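Local coordinates for protein carboxylesterase (Uncultured bacterium, PDB 5GMX) that hydrolyses carboxylic esters as a family VIII carboxylesterase of the beta-lactamase clan, and also acts on oxyimino cephalosporins, at residues I44-W49 with R273-K277; G204-D210 with R256-E262; A214-V219 with M363-T368. All coordinates share one frame; numbering follows the deposited sequence.

Three contacts show how distant parts of one chain are tied into a beta-lactamase-like fold. From the N terminus, 44-49 is the first segment reached, and contact 1 closes a loop of 223 residues by bringing helix 272-283 against this sheet strand. Nested inside that loop is contact 2, where 204-210 turns back to helix 256-260. Contact 3 crosses both: 214-219, only a few residues beyond the first segment of contact 2, pairs with 363-368, the chain leaving strand 357-363 near the C terminus. The contacts lie about 19 to 22 Å apart, centre to centre, and link the sheet, the helical part and the surroundings of the ligand pocket.

Contact 1. Residues I44-W49 with R273-K277; sequences IVVDLW and RGIAK
Asp-47 of strand 43-51 and Arg-273 of helix 272-283 form a salt bridge, the tight half of this contact. A single guanidinium nitrogen does the work: NH1 of Arg-273 lies 2.8 Å from OD1 of Asp-47, on the syn lone pair of that oxygen. A weak second bond runs from NH1 of Arg-273 to OD2 of Asp-47, at 3.0 Å. NH1 alone serves both oxygens, and with the carboxylate and guanidinium planes 64° apart this is not the flat pairing of two nitrogens with two oxygens. The arginine chain runs extended as far as CD and then bends (chi3 50°), which delivers NH1 to Asp-47 while NE serves Asp-200 in a second salt bridge and NH2 bonds Ser-63 O. One positive charge is thus probably shared by two carboxylates. The Trp-49 ring is turned almost perpendicular to the guanidinium plane, with CZ3 4.1 Å from NH1 of Arg-273.

The other half is looser and purely van der Waals. Partly exposed Ile-44 places CD1 4.1 Å from CB of Ala-276, and its CG1 is 3.8 Å from CG of Lys-277, whose extended chain passes at about a right angle on its way to Gly-196 O.

Strand and helix run nearly antiparallel. The strand lies between strands 10-11 and 33-40, with a classic beta bulge at Val-45 and Val-46 facing Leu-38; Leu-48 points away to helix 16-27, while Ile-275 packs against helix 72-86.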
loop_
_atom_site.group_PDB
_atom_site.type_symbol
_atom_site.label_atom_id
_atom_site.label_comp_id
_atom_site.label_asym_id
_atom_site.label_seq_id
_atom_site.Cartn_x
_atom_site.Cartn_y
_atom_site.Cartn_z
ATOM N N ILE A 44 -17.343 -5.490 -7.495
ATOM C CA ILE A 44 -16.384 -5.454 -8.601
ATOM C C ILE A 44 -17.113 -5.429 -9.953
ATOM O O ILE A 44 -17.904 -6.323 -10.249
ATOM C CB ILE A 44 -15.425 -6.661 -8.559
ATOM C CG1 ILE A 44 -14.498 -6.565 -7.339
ATOM C CG2 ILE A 44 -14.615 -6.755 -9.851
ATOM C CD1 ILE A 44 -13.448 -5.438 -7.435
ATOM N N VAL A 45 -16.845 -4.413 -10.769
ATOM C CA VAL A 45 -17.526 -4.278 -12.052
ATOM C C VAL A 45 -16.543 -4.277 -13.217
ATOM O O VAL A 45 -16.934 -4.431 -14.374
ATOM C CB VAL A 45 -18.387 -2.996 -12.102
ATOM C CG1 VAL A 45 -19.495 -3.054 -11.054
ATOM C CG2 VAL A 45 -17.525 -1.756 -11.908
ATOM N N VAL A 46 -15.264 -4.086 -12.910
ATOM C CA VAL A 46 -14.204 -4.283 -13.895
ATOM C C VAL A 46 -13.108 -5.159 -13.288
ATOM O O VAL A 46 -12.654 -4.920 -12.169
ATOM C CB VAL A 46 -13.586 -2.959 -14.383
ATOM C CG1 VAL A 46 -12.547 -3.232 -15.462
ATOM C CG2 VAL A 46 -14.661 -2.022 -14.908
ATOM N N ASP A 47 -12.701 -6.181 -14.029
ATOM C CA ASP A 47 -11.702 -7.135 -13.579
ATOM C C ASP A 47 -10.953 -7.632 -14.814
ATOM O O ASP A 47 -11.398 -8.559 -15.485
ATOM C CB ASP A 47 -12.375 -8.284 -12.816
ATOM C CG ASP A 47 -11.391 -9.350 -12.340
ATOM O OD1 ASP A 47 -10.162 -9.143 -12.453
ATOM O OD2 ASP A 47 -11.853 -10.395 -11.825
ATOM N N LEU A 48 -9.822 -7.000 -15.106
ATOM C CA LEU A 48 -9.108 -7.211 -16.356
ATOM C C LEU A 48 -7.640 -7.560 -16.141
ATOM O O LEU A 48 -7.030 -7.159 -15.151
ATOM C CB LEU A 48 -9.199 -5.960 -17.234
ATOM C CG LEU A 48 -10.589 -5.472 -17.644
ATOM C CD1 LEU A 48 -10.469 -4.120 -18.316
ATOM C CD2 LEU A 48 -11.312 -6.480 -18.549
ATOM N N TRP A 49 -7.076 -8.306 -17.079
ATOM C CA TRP A 49 -5.630 -8.511 -17.097
ATOM C C TRP A 49 -5.182 -8.762 -18.526
ATOM O O TRP A 49 -6.012 -8.878 -19.434
ATOM C CB TRP A 49 -5.209 -9.660 -16.168
ATOM C CG TRP A 49 -5.770 -10.997 -16.539
ATOM C CD1 TRP A 49 -5.168 -11.970 -17.302
ATOM C CD2 TRP A 49 -7.059 -11.507 -16.184
ATOM N NE1 TRP A 49 -6.007 -13.057 -17.429
ATOM C CE2 TRP A 49 -7.174 -12.797 -16.756
ATOM C CE3 TRP A 49 -8.123 -11.003 -15.426
ATOM C CZ2 TRP A 49 -8.320 -13.585 -16.602
ATOM C CZ3 TRP A 49 -9.266 -11.790 -15.271
ATOM C CH2 TRP A 49 -9.354 -13.065 -15.860
ATOM N N ARG A 273 -7.182 -6.814 -8.820
ATOM C CA ARG A 273 -8.450 -7.255 -8.242
ATOM C C ARG A 273 -8.443 -7.200 -6.710
ATOM O O ARG A 273 -9.403 -6.717 -6.107
ATOM C CB ARG A 273 -8.795 -8.674 -8.711
ATOM C CG ARG A 273 -10.134 -9.193 -8.179
ATOM C CD ARG A 273 -10.558 -10.488 -8.876
ATOM N NE ARG A 273 -9.475 -11.453 -8.865
ATOM C CZ ARG A 273 -8.811 -11.858 -9.944
ATOM N NH1 ARG A 273 -9.136 -11.406 -11.150
ATOM N NH2 ARG A 273 -7.821 -12.726 -9.811
ATOM N N GLY A 274 -7.372 -7.685 -6.082
ATOM C CA GLY A 274 -7.277 -7.659 -4.627
ATOM C C GLY A 274 -7.299 -6.240 -4.075
ATOM O O GLY A 274 -8.051 -5.911 -3.125
ATOM N N ILE A 275 -6.492 -5.387 -4.705
ATOM C CA ILE A 275 -6.395 -3.979 -4.336
ATOM C C ILE A 275 -7.746 -3.289 -4.465
ATOM O O ILE A 275 -8.188 -2.576 -3.554
ATOM C CB ILE A 275 -5.363 -3.247 -5.212
ATOM C CG1 ILE A 275 -3.979 -3.870 -5.039
ATOM C CG2 ILE A 275 -5.327 -1.764 -4.885
ATOM C CD1 ILE A 275 -2.962 -3.373 -6.065
ATOM N N ALA A 276 -8.401 -3.518 -5.600
ATOM C CA ALA A 276 -9.681 -2.886 -5.873
ATOM C C ALA A 276 -10.760 -3.378 -4.924
ATOM O O ALA A 276 -11.705 -2.655 -4.645
ATOM C CB ALA A 276 -10.107 -3.140 -7.309
ATOM N N LYS A 277 -10.651 -4.622 -4.468
ATOM C CA LYS A 277 -11.622 -5.128 -3.509
ATOM C C LYS A 277 -11.476 -4.425 -2.167
ATOM O O LYS A 277 -12.478 -4.017 -1.573
ATOM C CB LYS A 277 -11.483 -6.640 -3.323
ATOM C CG LYS A 277 -12.168 -7.442 -4.426
ATOM C CD LYS A 277 -12.033 -8.940 -4.214
ATOM C CE LYS A 277 -12.682 -9.688 -5.396
ATOM N NZ LYS A 277 -12.717 -11.157 -5.167
#

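Contact 2. Residues G204-D210 with R256-E262; sequences GLPASED and RAWRAAE
OD1 of Asp-210 is gripped by two arginines of helix 256-260, NH1 of Arg-256 at 2.7 Å and NE of Arg-259 at 3.0 Å, which approach from opposite faces of the carboxylate plane. The three residues make a salt-bridge network that fastens a surface loop to a short helix of the beta-lactamase-like fold. The two arginines bind differently. Arg-259 comes side-on: besides its NE bond, NH2 reaches OD2 of Asp-210 at 2.9 Å, on the syn lone pair, with the two flat groups only 34° apart. Arg-256 stands steeply against the same carboxylate, 78° between planes, and its NH1 meets OD1 from above. With two positive groups beside it, Asp-210 is likely to remain ionised.

Arg-256 has a second task. A kink about CB-CG (chi2 63°) turns its guanidinium back toward the loop, where the end-on pair of nitrogens holds one carbonyl: NH2 is 2.9 Å from Leu-205 O and lies in the carbonyl plane, while NH1, 3.0 Å from Leu-205 O, sits well above it. CB of Ala-260 lies over one face of the Arg-256 guanidinium, toward its rim. Arg-259 is steadied in turn by NH1, bonded to Ala-253 O.

A backbone bond ties the loop to the last turn of the helix: Leu-205 N donates to Arg-259 O at 2.9 Å, and a water joins that same oxygen to Gly-204 N. At the backbone angles of Gly-204 a side chain would run into the preceding carbonyl oxygen, and would also crowd CG of Glu-262. Beyond the helix, Glu-262 sends its carboxylate off to Ser-182 and Gly-184, but its CG stays against the glycine. The closest touch there is a CA-H...O contact, 3.2 Å from Gly-204 CA to Ala-261 O.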
loop_
_atom_site.group_PDB
_atom_site.type_symbol
_atom_site.label_atom_id
_atom_site.label_comp_id
_atom_site.label_asym_id
_atom_site.label_seq_id
_atom_site.Cartn_x
_atom_site.Cartn_y
_atom_site.Cartn_z
ATOM N N GLY A 204 3.520 -11.465 3.141
ATOM C CA GLY A 204 4.075 -12.752 3.518
ATOM C C GLY A 204 3.394 -13.797 2.653
ATOM O O GLY A 204 2.283 -14.232 2.956
ATOM N N LEU A 205 4.030 -14.167 1.547
ATOM C CA LEU A 205 3.407 -15.083 0.597
ATOM C C LEU A 205 3.708 -16.549 0.933
ATOM O O LEU A 205 4.873 -16.953 0.954
ATOM C CB LEU A 205 3.875 -14.763 -0.825
ATOM C CG LEU A 205 3.158 -15.541 -1.927
ATOM C CD1 LEU A 205 1.720 -15.050 -2.067
ATOM C CD2 LEU A 205 3.910 -15.425 -3.229
ATOM N N PRO A 206 2.661 -17.350 1.194
ATOM C CA PRO A 206 2.837 -18.794 1.446
ATOM C C PRO A 206 3.515 -19.497 0.266
ATOM O O PRO A 206 3.222 -19.154 -0.877
ATOM C CB PRO A 206 1.397 -19.306 1.624
ATOM C CG PRO A 206 0.590 -18.087 1.991
ATOM C CD PRO A 206 1.243 -16.945 1.247
ATOM N N ALA A 207 4.385 -20.469 0.530
ATOM C CA ALA A 207 5.075 -21.181 -0.554
ATOM C C ALA A 207 4.106 -21.741 -1.609
ATOM O O ALA A 207 4.375 -21.677 -2.814
ATOM C CB ALA A 207 5.934 -22.303 0.011
ATOM N N SER A 208 2.972 -22.258 -1.152
ATOM C CA SER A 208 1.969 -22.843 -2.048
ATOM C C SER A 208 1.442 -21.878 -3.120
ATOM O O SER A 208 0.898 -22.315 -4.139
ATOM C CB SER A 208 0.795 -23.392 -1.231
ATOM O OG SER A 208 0.181 -22.386 -0.443
ATOM N N GLU A 209 1.601 -20.576 -2.894
ATOM C CA GLU A 209 1.107 -19.570 -3.830
ATOM C C GLU A 209 2.230 -18.982 -4.693
ATOM O O GLU A 209 1.971 -18.230 -5.634
ATOM C CB GLU A 209 0.386 -18.448 -3.071
ATOM C CG GLU A 209 -0.747 -18.921 -2.164
ATOM C CD GLU A 209 -1.771 -19.784 -2.903
ATOM O OE1 GLU A 209 -2.104 -19.455 -4.063
ATOM O OE2 GLU A 209 -2.237 -20.796 -2.327
ATOM N N ASP A 210 3.473 -19.350 -4.397
ATOM C CA ASP A 210 4.605 -18.666 -5.015
ATOM C C ASP A 210 4.691 -18.869 -6.525
ATOM O O ASP A 210 5.256 -18.038 -7.225
ATOM C CB ASP A 210 5.923 -19.095 -4.373
ATOM C CG ASP A 210 7.020 -18.062 -4.580
ATOM O OD1 ASP A 210 7.016 -17.039 -3.861
ATOM O OD2 ASP A 210 7.871 -18.254 -5.476
ATOM N N ARG A 256 12.733 -15.101 -3.545
ATOM C CA ARG A 256 11.710 -15.798 -2.769
ATOM C C ARG A 256 11.728 -15.394 -1.300
ATOM O O ARG A 256 10.673 -15.277 -0.685
ATOM C CB ARG A 256 11.870 -17.323 -2.908
ATOM C CG ARG A 256 11.072 -18.155 -1.897
ATOM C CD ARG A 256 9.546 -17.989 -2.027
ATOM N NE ARG A 256 8.853 -18.530 -0.855
ATOM C CZ ARG A 256 7.609 -18.214 -0.494
ATOM N NH1 ARG A 256 6.896 -17.348 -1.207
ATOM N NH2 ARG A 256 7.083 -18.749 0.599
ATOM N N ALA A 257 12.916 -15.179 -0.738
ATOM C CA ALA A 257 13.021 -14.822 0.678
ATOM C C ALA A 257 12.317 -13.494 0.951
ATOM O O ALA A 257 11.680 -13.316 1.990
ATOM C CB ALA A 257 14.487 -14.756 1.115
ATOM N N TRP A 258 12.419 -12.576 0.001
ATOM C CA TRP A 258 11.731 -11.293 0.102
ATOM C C TRP A 258 10.214 -11.508 0.131
ATOM O O TRP A 258 9.528 -11.046 1.045
ATOM C CB TRP A 258 12.148 -10.390 -1.066
ATOM C CG TRP A 258 11.318 -9.149 -1.274
ATOM C CD1 TRP A 258 10.255 -9.012 -2.122
ATOM C CD2 TRP A 258 11.515 -7.861 -0.666
ATOM N NE1 TRP A 258 9.766 -7.727 -2.065
ATOM C CE2 TRP A 258 10.523 -7.000 -1.181
ATOM C CE3 TRP A 258 12.425 -7.356 0.271
ATOM C CZ2 TRP A 258 10.413 -5.668 -0.790
ATOM C CZ3 TRP A 258 12.315 -6.029 0.659
ATOM C CH2 TRP A 258 11.319 -5.199 0.123
ATOM N N ARG A 259 9.700 -12.252 -0.840
ATOM C CA ARG A 259 8.266 -12.519 -0.912
ATOM C C ARG A 259 7.737 -13.287 0.309
ATOM O O ARG A 259 6.601 -13.087 0.726
ATOM C CB ARG A 259 7.944 -13.293 -2.191
ATOM C CG ARG A 259 8.339 -12.545 -3.444
ATOM C CD ARG A 259 7.783 -13.198 -4.698
ATOM N NE ARG A 259 8.289 -14.548 -4.893
ATOM C CZ ARG A 259 9.388 -14.834 -5.579
ATOM N NH1 ARG A 259 10.097 -13.855 -6.124
ATOM N NH2 ARG A 259 9.785 -16.092 -5.709
ATOM N N ALA A 260 8.561 -14.156 0.881
ATOM C CA ALA A 260 8.129 -14.997 1.994
ATOM C C ALA A 260 8.041 -14.203 3.295
ATOM O O ALA A 260 7.269 -14.547 4.190
ATOM C CB ALA A 260 9.079 -16.196 2.167
ATOM N N ALA A 261 8.838 -13.144 3.393
ATOM C CA ALA A 261 8.931 -12.352 4.616
ATOM C C ALA A 261 7.739 -11.424 4.794
ATOM O O ALA A 261 6.875 -11.343 3.938
ATOM C CB ALA A 261 10.226 -11.537 4.615
ATOM N N GLU A 262 7.698 -10.712 5.910
ATOM C CA GLU A 262 6.710 -9.655 6.059
ATOM C C GLU A 262 7.411 -8.301 6.131
ATOM O O GLU A 262 8.035 -7.959 7.129
ATOM C CB GLU A 262 5.824 -9.895 7.279
ATOM C CG GLU A 262 4.939 -11.113 7.095
ATOM C CD GLU A 262 3.797 -11.176 8.085
ATOM O OE1 GLU A 262 3.077 -12.204 8.086
ATOM O OE2 GLU A 262 3.597 -10.193 8.832
HETATM O O HOH W 1 4.805 -10.838 0.634
HETATM O O HOH W 2 5.322 -16.756 4.181
#

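Contact 3. Residues A214-V219 with M363-T368; sequences AEMLPV and MNQMDT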
loop_
_atom_site.group_PDB
_atom_site.type_symbol
_atom_site.label_atom_id
_atom_site.label_comp_id
_atom_site.label_asym_id
_atom_site.label_seq_id
_atom_site.Cartn_x
_atom_site.Cartn_y
_atom_site.Cartn_z
ATOM N N ALA A 214 4.500 -13.192 -10.981
ATOM C CA ALA A 214 5.078 -12.765 -12.243
ATOM C C ALA A 214 6.468 -12.215 -11.991
ATOM O O ALA A 214 6.858 -12.020 -10.847
ATOM C CB ALA A 214 4.207 -11.714 -12.903
ATOM N N GLU A 215 7.204 -11.939 -13.059
ATOM C CA GLU A 215 8.569 -11.434 -12.934
ATOM C C GLU A 215 8.585 -9.917 -12.941
ATOM O O GLU A 215 8.041 -9.288 -13.849
ATOM C CB GLU A 215 9.442 -11.979 -14.066
ATOM C CG GLU A 215 10.866 -11.457 -14.071
ATOM C CD GLU A 215 11.614 -11.818 -15.348
ATOM O OE1 GLU A 215 10.973 -12.314 -16.307
ATOM O OE2 GLU A 215 12.848 -11.622 -15.385
HETATM N N MSE A 216 9.203 -9.323 -11.926
HETATM C CA MSE A 216 9.299 -7.873 -11.872
HETATM C C MSE A 216 10.352 -7.364 -12.858
HETATM O O MSE A 216 11.430 -7.935 -12.969
HETATM C CB MSE A 216 9.638 -7.402 -10.468
HETATM C CG MSE A 216 9.646 -5.885 -10.355
HETATM SE SE MSE A 216 7.816 -5.199 -10.454
HETATM C CE MSE A 216 7.250 -5.937 -8.788
ATOM N N LEU A 217 10.039 -6.289 -13.574
ATOM C CA LEU A 217 10.958 -5.783 -14.591
ATOM C C LEU A 217 11.373 -4.331 -14.340
ATOM O O LEU A 217 10.529 -3.440 -14.236
ATOM C CB LEU A 217 10.328 -5.919 -15.979
ATOM C CG LEU A 217 9.713 -7.296 -16.235
ATOM C CD1 LEU A 217 8.898 -7.311 -17.521
ATOM C CD2 LEU A 217 10.774 -8.382 -16.245
ATOM N N PRO A 218 12.688 -4.095 -14.243
ATOM C CA PRO A 218 13.226 -2.743 -14.044
ATOM C C PRO A 218 13.022 -1.870 -15.283
ATOM O O PRO A 218 12.798 -2.399 -16.376
ATOM C CB PRO A 218 14.711 -2.991 -13.779
ATOM C CG PRO A 218 15.000 -4.300 -14.435
ATOM C CD PRO A 218 13.746 -5.116 -14.329
ATOM N N VAL A 219 13.096 -0.553 -15.113
ATOM C CA VAL A 219 12.875 0.377 -16.221
ATOM C C VAL A 219 14.001 0.326 -17.250
ATOM O O VAL A 219 15.009 -0.346 -17.045
ATOM C CB VAL A 219 12.743 1.834 -15.719
ATOM C CG1 VAL A 219 13.966 2.233 -14.905
ATOM C CG2 VAL A 219 12.556 2.780 -16.893
HETATM N N MSE A 363 1.242 -4.096 -11.988
HETATM C CA MSE A 363 1.895 -4.503 -13.227
HETATM C C MSE A 363 3.360 -4.846 -12.982
HETATM O O MSE A 363 3.907 -4.506 -11.937
HETATM C CB MSE A 363 1.772 -3.392 -14.270
HETATM C CG MSE A 363 2.793 -2.272 -14.123
HETATM SE SE MSE A 363 2.812 -1.286 -12.408
HETATM C CE MSE A 363 0.943 -1.040 -12.188
ATOM N N ASN A 364 3.999 -5.523 -13.936
ATOM C CA ASN A 364 5.374 -5.953 -13.722
ATOM C C ASN A 364 6.436 -5.118 -14.452
ATOM O O ASN A 364 7.631 -5.291 -14.204
ATOM C CB ASN A 364 5.522 -7.437 -14.090
ATOM C CG ASN A 364 5.278 -7.717 -15.565
ATOM O OD1 ASN A 364 4.725 -6.893 -16.291
ATOM N ND2 ASN A 364 5.666 -8.907 -16.001
ATOM N N GLN A 365 6.016 -4.225 -15.346
ATOM C CA GLN A 365 6.960 -3.304 -15.987
ATOM C C GLN A 365 6.992 -1.953 -15.279
ATOM O O GLN A 365 6.053 -1.162 -15.371
ATOM C CB GLN A 365 6.620 -3.091 -17.461
ATOM C CG GLN A 365 7.530 -2.066 -18.143
ATOM C CD GLN A 365 9.001 -2.463 -18.093
ATOM O OE1 GLN A 365 9.402 -3.447 -18.708
ATOM N NE2 GLN A 365 9.806 -1.705 -17.345
HETATM N N MSE A 366 8.082 -1.686 -14.578
HETATM C CA MSE A 366 8.201 -0.463 -13.804
HETATM C C MSE A 366 8.507 0.741 -14.680
HETATM O O MSE A 366 9.134 0.615 -15.726
HETATM C CB MSE A 366 9.290 -0.615 -12.747
HETATM C CG MSE A 366 9.026 -1.711 -11.737
HETATM SE SE MSE A 366 10.517 -1.819 -10.492
HETATM C CE MSE A 366 10.284 -0.132 -9.560
ATOM N N ASP A 367 8.047 1.905 -14.239
ATOM C CA ASP A 367 8.388 3.175 -14.864
ATOM C C ASP A 367 8.952 4.081 -13.777
ATOM O O ASP A 367 8.776 3.803 -12.594
ATOM C CB ASP A 367 7.167 3.809 -15.539
ATOM C CG ASP A 367 7.547 4.882 -16.550
ATOM O OD1 ASP A 367 8.645 5.470 -16.420
ATOM O OD2 ASP A 367 6.751 5.130 -17.483
ATOM N N THR A 368 9.621 5.164 -14.169
ATOM C CA THR A 368 10.306 6.027 -13.203
ATOM C C THR A 368 9.365 6.996 -12.485
ATOM O O THR A 368 9.189 8.139 -12.914
ATOM C CB THR A 368 11.419 6.838 -13.880
ATOM O OG1 THR A 368 10.879 7.536 -15.010
ATOM C CG2 THR A 368 12.531 5.914 -14.339
#
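Leu-217 and Gln-365 form a single parallel beta bridge between two loop segments whose directions differ by only 17°. Both backbone bonds involve Leu-217: its N donates to Asn-364 O at 2.7 Å, and its O accepts from Met-366 N at 3.0 Å.

Side-chain amides add to the backbone pairing. Gln-365 points its CB away from the partner, but a turn at chi2 (59°) folds the amide back, and NE2 donates twice. It reaches its neighbour's carbonyl, Met-366 O, at 2.9 Å in the carbonyl plane, and crosses the contact to Pro-218 O at 3.2 Å, where it stands 60° above the carbonyl plane. The amide is therefore fixed by one bond within its own segment and one across the contact. Asn-364 makes a weak bond from ND2 to Glu-215 O, while its OD1 takes the backbone N-H of Gly-33.

The remaining contacts are van der Waals. The Leu-217 side chain runs alongside that of Asn-364, its CD1 near the amide ND2. The selenomethionines Met-216 and Met-366 cross at about a right angle, SE of Met-216 lying 3.9 Å from CG of Met-366. Toward the surface, Val-219, the last residue before the unmodelled 220-233, sets CG1 and CG2 each 4.0 Å from CG2 of Thr-368.

The selenomethionine side adjoins the ligand pocket: Met-216 packs on Tyr-70 and Met-366 on Trp-344, and the Met-366 side chain is about 7 Å from the bound phenylmethanesulfonic acid. The bridge thus joins two loops bordering what is probably the active site, beside the Ser-71 and Lys-74 pair of an SxxK motif as in serine beta-lactamases.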